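Local coordinates for protein putative NAD(P)H-flavin oxidoreductase (Streptococcus pyogenes serotype M1, PDB 2HAY) that binds flavin mononucleotide and, as a member of the nitroreductase family, probably catalyses NAD(P)H-dependent reduction reactions, at residues E67-P70 with A75-Q78; N103-R108 with N117-L122. One frame throughout, in Å; residues are numbered along the deposited sequence.

Contact 1 (E67-P70 with A75-Q78); sequences EIKP and AQYQ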
loop_
_atom_site.group_PDB
_atom_site.type_symbol
_atom_site.label_atom_id
_atom_site.label_comp_id
_atom_site.label_asym_id
_atom_site.label_seq_id
_atom_site.Cartn_x
_atom_site.Cartn_y
_atom_site.Cartn_z
ATOM N N GLU B 67 -26.401 4.599 5.280
ATOM C CA GLU B 67 -25.997 4.740 6.679
ATOM C C GLU B 67 -24.557 5.222 6.890
ATOM O O GLU B 67 -24.288 5.968 7.825
ATOM C CB GLU B 67 -26.219 3.430 7.417
ATOM C CG GLU B 67 -26.371 3.604 8.884
ATOM C CD GLU B 67 -26.843 2.332 9.589
ATOM O OE1 GLU B 67 -27.227 1.351 8.899
ATOM O OE2 GLU B 67 -26.819 2.342 10.843
ATOM N N ILE B 68 -23.636 4.805 6.023
ATOM C CA ILE B 68 -22.231 5.223 6.112
ATOM C C ILE B 68 -22.085 6.708 5.763
ATOM O O ILE B 68 -21.322 7.438 6.391
ATOM C CB ILE B 68 -21.314 4.314 5.219
ATOM C CG1 ILE B 68 -21.078 2.961 5.911
ATOM C CG2 ILE B 68 -19.982 4.993 4.869
ATOM C CD1 ILE B 68 -20.454 1.908 4.984
ATOM N N LYS B 69 -22.882 7.149 4.793
ATOM C CA LYS B 69 -22.739 8.463 4.143
ATOM C C LYS B 69 -22.577 9.734 5.038
ATOM O O LYS B 69 -21.691 10.546 4.758
ATOM C CB LYS B 69 -23.866 8.637 3.118
ATOM C CG LYS B 69 -23.483 9.362 1.841
ATOM C CD LYS B 69 -24.687 9.428 0.882
ATOM C CE LYS B 69 -24.685 8.267 -0.129
ATOM N NZ LYS B 69 -25.953 8.271 -0.942
ATOM N N PRO B 70 -23.420 9.923 6.090
ATOM C CA PRO B 70 -23.231 11.096 6.966
ATOM C C PRO B 70 -21.889 11.159 7.707
ATOM O O PRO B 70 -21.526 12.220 8.223
ATOM C CB PRO B 70 -24.349 10.953 8.014
ATOM C CG PRO B 70 -25.351 10.072 7.405
ATOM C CD PRO B 70 -24.584 9.123 6.518
ATOM N N ALA B 75 -16.474 10.662 0.828
ATOM C CA ALA B 75 -17.025 9.603 -0.026
ATOM C C ALA B 75 -18.469 9.843 -0.457
ATOM O O ALA B 75 -19.125 8.931 -0.957
ATOM C CB ALA B 75 -16.909 8.266 0.668
ATOM N N GLN B 76 -18.939 11.076 -0.283
ATOM C CA GLN B 76 -20.345 11.439 -0.469
ATOM C C GLN B 76 -20.862 11.129 -1.887
ATOM O O GLN B 76 -21.869 10.441 -2.057
ATOM C CB GLN B 76 -20.521 12.941 -0.208
ATOM C CG GLN B 76 -21.657 13.300 0.690
ATOM C CD GLN B 76 -21.210 13.469 2.111
ATOM O OE1 GLN B 76 -20.620 14.494 2.460
ATOM N NE2 GLN B 76 -21.468 12.468 2.943
ATOM N N TYR B 77 -20.176 11.657 -2.904
ATOM C CA TYR B 77 -20.593 11.424 -4.278
ATOM C C TYR B 77 -20.179 10.034 -4.750
ATOM O O TYR B 77 -20.853 9.432 -5.575
ATOM C CB TYR B 77 -20.093 12.540 -5.182
ATOM C CG TYR B 77 -20.872 13.801 -4.949
ATOM C CD1 TYR B 77 -20.431 14.757 -4.045
ATOM C CD2 TYR B 77 -22.080 14.017 -5.604
ATOM C CE1 TYR B 77 -21.161 15.919 -3.805
ATOM C CE2 TYR B 77 -22.826 15.192 -5.384
ATOM C CZ TYR B 77 -22.359 16.129 -4.475
ATOM O OH TYR B 77 -23.084 17.271 -4.245
ATOM N N GLN B 78 -19.111 9.498 -4.170
ATOM C CA GLN B 78 -18.653 8.155 -4.531
ATOM C C GLN B 78 -19.673 7.075 -4.134
ATOM O O GLN B 78 -20.042 6.243 -4.960
ATOM C CB GLN B 78 -17.265 7.880 -3.952
ATOM C CG GLN B 78 -16.178 8.767 -4.525
ATOM C CD GLN B 78 -15.854 9.970 -3.651
ATOM O OE1 GLN B 78 -16.749 10.681 -3.159
ATOM N NE2 GLN B 78 -14.558 10.204 -3.443
#
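K69 lies across Q76, its aliphatic chain crossing the amide arm of the glutamine at a slant. Starting from K69 CB, the chain first passes the amide at a distance, with CB still 4.5 Å from Q76 NE2. K69 CG comes closer, 3.9 Å from Q76 NE2, and is the first carbon in van der Waals contact with the amide end. Beyond it the chain runs past the backbone of Q76: CD is 4.2 Å from Q76 O, and a bend at chi3 (-94°) brings CE to 4.0 Å from Q76 O. NZ then leaves the two segments and ends in a salt bridge with E80, one turn further along helix 76-81. K69 also packs on L79 of that helix. The pairing belongs to the nitroreductase fold where helix 62-68 is followed by a 3-10 segment, and the chain swings through FMN-binding G74 to A75, the N-cap residue of helix 76-81. The inner side of the same helix carries Q78, which touches the flavin mononucleotide and packs on strands 165-169 and 192-201, while I68 of the first segment reaches L79. Q76 answers K69 from the opposite segment. Its chain is bent at chi2 (95°), which swings the amide over to the start of the 3-10 segment, where NE2 stops 2.7 Å from K69 O. The angle there is poor for a hydrogen bond, and NE2 also sits 3.6 Å from K69 C.

Contact 2 (N103-R108 with N117-L122); sequences NSLLRR and NSRLKL. With SO4 (sulfate ion), chain G.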
loop_
_atom_site.group_PDB
_atom_site.type_symbol
_atom_site.label_atom_id
_atom_site.label_comp_id
_atom_site.label_asym_id
_atom_site.label_seq_id
_atom_site.Cartn_x
_atom_site.Cartn_y
_atom_site.Cartn_z
ATOM N N ASN B 103 -1.468 -20.098 11.248
ATOM C CA ASN B 103 -2.137 -20.622 10.074
ATOM C C ASN B 103 -1.437 -20.244 8.775
ATOM O O ASN B 103 -1.508 -20.974 7.797
ATOM C CB ASN B 103 -3.594 -20.180 10.055
ATOM C CG ASN B 103 -4.414 -20.834 11.149
ATOM O OD1 ASN B 103 -4.121 -21.949 11.586
ATOM N ND2 ASN B 103 -5.464 -20.150 11.583
ATOM N N SER B 104 -0.734 -19.114 8.788
ATOM C CA SER B 104 -0.066 -18.604 7.598
ATOM C C SER B 104 1.178 -19.454 7.289
ATOM O O SER B 104 1.609 -19.557 6.142
ATOM C CB SER B 104 0.268 -17.107 7.753
ATOM O OG SER B 104 1.281 -16.874 8.721
ATOM N N LEU B 105 1.724 -20.071 8.329
ATOM C CA LEU B 105 2.823 -20.996 8.199
ATOM C C LEU B 105 2.311 -22.370 7.776
ATOM O O LEU B 105 2.848 -22.971 6.853
ATOM C CB LEU B 105 3.620 -21.056 9.515
ATOM C CG LEU B 105 4.380 -19.763 9.853
ATOM C CD1 LEU B 105 4.789 -19.720 11.317
ATOM C CD2 LEU B 105 5.607 -19.603 8.954
ATOM N N LEU B 106 1.263 -22.855 8.438
ATOM C CA LEU B 106 0.634 -24.122 8.076
ATOM C C LEU B 106 0.183 -24.172 6.616
ATOM O O LEU B 106 0.401 -25.176 5.948
ATOM C CB LEU B 106 -0.534 -24.436 9.004
ATOM C CG LEU B 106 -0.196 -24.544 10.502
ATOM C CD1 LEU B 106 -1.461 -24.548 11.365
ATOM C CD2 LEU B 106 0.680 -25.775 10.811
ATOM N N ARG B 107 -0.431 -23.085 6.143
ATOM C CA ARG B 107 -0.851 -22.905 4.752
ATOM C C ARG B 107 0.252 -23.219 3.772
ATOM O O ARG B 107 -0.007 -23.701 2.677
ATOM C CB ARG B 107 -1.274 -21.444 4.485
ATOM C CG ARG B 107 -2.712 -21.129 4.772
ATOM C CD ARG B 107 -3.256 -19.987 3.895
ATOM N NE ARG B 107 -2.647 -18.675 4.133
ATOM C CZ ARG B 107 -2.821 -17.933 5.229
ATOM N NH1 ARG B 107 -3.554 -18.388 6.252
ATOM N NH2 ARG B 107 -2.222 -16.743 5.328
ATOM N N ARG B 108 1.473 -22.884 4.170
ATOM C CA ARG B 108 2.671 -23.064 3.366
ATOM C C ARG B 108 3.389 -24.385 3.684
ATOM O O ARG B 108 4.504 -24.620 3.226
ATOM C CB ARG B 108 3.603 -21.875 3.582
ATOM C CG ARG B 108 3.035 -20.551 3.067
ATOM C CD ARG B 108 3.781 -19.369 3.641
ATOM N NE ARG B 108 5.217 -19.606 3.621
ATOM C CZ ARG B 108 6.141 -18.761 4.081
ATOM N NH1 ARG B 108 7.434 -19.100 4.002
ATOM N NH2 ARG B 108 5.779 -17.589 4.613
ATOM N N ASN B 117 8.317 -23.573 14.680
ATOM C CA ASN B 117 8.762 -22.901 15.902
ATOM C C ASN B 117 9.912 -21.936 15.672
ATOM O O ASN B 117 9.936 -20.837 16.251
ATOM C CB ASN B 117 9.133 -23.926 16.976
ATOM C CG ASN B 117 7.925 -24.698 17.486
ATOM O OD1 ASN B 117 7.927 -25.931 17.482
ATOM N ND2 ASN B 117 6.878 -23.976 17.917
ATOM N N SER B 118 10.856 -22.342 14.819
ATOM C CA SER B 118 11.956 -21.466 14.444
ATOM C C SER B 118 11.477 -20.208 13.702
ATOM O O SER B 118 12.028 -19.126 13.918
ATOM C CB SER B 118 12.994 -22.204 13.606
ATOM O OG SER B 118 12.709 -22.068 12.221
ATOM N N ARG B 119 10.487 -20.349 12.813
ATOM C CA ARG B 119 9.911 -19.161 12.172
ATOM C C ARG B 119 9.196 -18.289 13.192
ATOM O O ARG B 119 9.364 -17.074 13.186
ATOM C CB ARG B 119 9.021 -19.499 10.969
ATOM C CG ARG B 119 9.738 -19.264 9.639
ATOM C CD ARG B 119 9.368 -20.333 8.615
ATOM N NE ARG B 119 10.145 -20.278 7.366
ATOM C CZ ARG B 119 9.959 -19.378 6.400
ATOM N NH1 ARG B 119 10.700 -19.416 5.290
ATOM N NH2 ARG B 119 9.037 -18.427 6.542
ATOM N N LEU B 120 8.452 -18.918 14.100
ATOM C CA LEU B 120 7.744 -18.174 15.148
ATOM C C LEU B 120 8.704 -17.306 15.964
ATOM O O LEU B 120 8.363 -16.177 16.355
ATOM C CB LEU B 120 6.933 -19.100 16.053
ATOM C CG LEU B 120 5.674 -19.694 15.405
ATOM C CD1 LEU B 120 4.977 -20.647 16.380
ATOM C CD2 LEU B 120 4.740 -18.604 14.963
ATOM N N LYS B 121 9.910 -17.827 16.170
ATOM C CA LYS B 121 10.962 -17.127 16.892
ATOM C C LYS B 121 11.467 -15.897 16.137
ATOM O O LYS B 121 11.743 -14.873 16.750
ATOM C CB LYS B 121 12.120 -18.080 17.173
ATOM C CG LYS B 121 12.923 -17.727 18.382
ATOM C CD LYS B 121 13.458 -19.009 19.042
ATOM C CE LYS B 121 13.622 -18.837 20.552
ATOM N NZ LYS B 121 12.895 -19.917 21.319
ATOM N N LEU B 122 11.600 -16.008 14.818
ATOM C CA LEU B 122 11.898 -14.848 13.980
ATOM C C LEU B 122 10.758 -13.829 13.981
ATOM O O LEU B 122 10.981 -12.609 14.027
ATOM C CB LEU B 122 12.145 -15.269 12.530
ATOM C CG LEU B 122 13.461 -14.741 11.949
ATOM C CD1 LEU B 122 13.514 -15.085 10.467
ATOM C CD2 LEU B 122 13.668 -13.217 12.219
HETATM S S SO4 G . 9.544 -14.851 5.387
HETATM O O1 SO4 G . 9.713 -15.609 6.669
HETATM O O2 SO4 G . 9.510 -13.377 5.787
HETATM O O3 SO4 G . 10.776 -15.179 4.425
HETATM O O4 SO4 G . 8.172 -15.241 4.659
#
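L105 packs against the aliphatic part of R119 between two consecutive helices, 99-106 and 116-130, which form a helical excursion of the nitroreductase fold reaching the second subunit. The two methyls of L105 divide the work. CD2 lies 3.8 Å from R119 CD, whereas CD1 meets L120 CD2 at 3.8 Å. With CG anti to the carbonyl carbon (chi1 -68°), L105 aims this fork at the facing helix, where L116 and Y123 also pack on it. The R119 chain bends at chi2; its CB and CD rest on the leucine and its charged end continues toward R108. The two arginine side chains cross at about a right angle, and their guanidinium planes stand 85° apart. R108 NH1 approaches R119 NH2 to 3.1 Å; both are donors, and the pair is gathered round a sulfate ion, probably from the crystallisation liquor, whose negative charge would offset the clustering. The ion takes each arginine differently. Its O4 lies at the edge of the R108 guanidinium, near the plane, and in the plane of the R119 group, while O1 approaches R119 obliquely. A weak hydrogen bond from R119 NH2 to Y123 OH gives that nitrogen a further partner. R119 also packs on R23 of the second subunit, and R108 lies close to a bound flavin mononucleotide. R119 NH2 is 2.9 Å from sulfate O1, and R108 NH2 makes a weak 3.4 Å hydrogen bond to sulfate O4, with an N-H...O angle of 153°.

From the N terminus, the chain first reaches contact 1, which closes a four-residue turn between helices 62-68 and 76-81 beside the flavin pocket. It then runs through strand 84-91, an inner strand of the antiparallel sheet, and out to helix 99-106. Contact 2 closes a later loop, bringing that helix against 116-130 across eight intervening residues. The two are in series, neither nesting nor crossing. Contacts 1 and 2 lie on opposite sides of the chain's centre; the centres of contacts 1 and 2 are about 41 Å apart, and the nearest atoms of contacts 1 and 2 about 26 Å apart. Contact 1 joins short helices beside the sheet; contact 2 holds together a helix pair that packs against the second subunit.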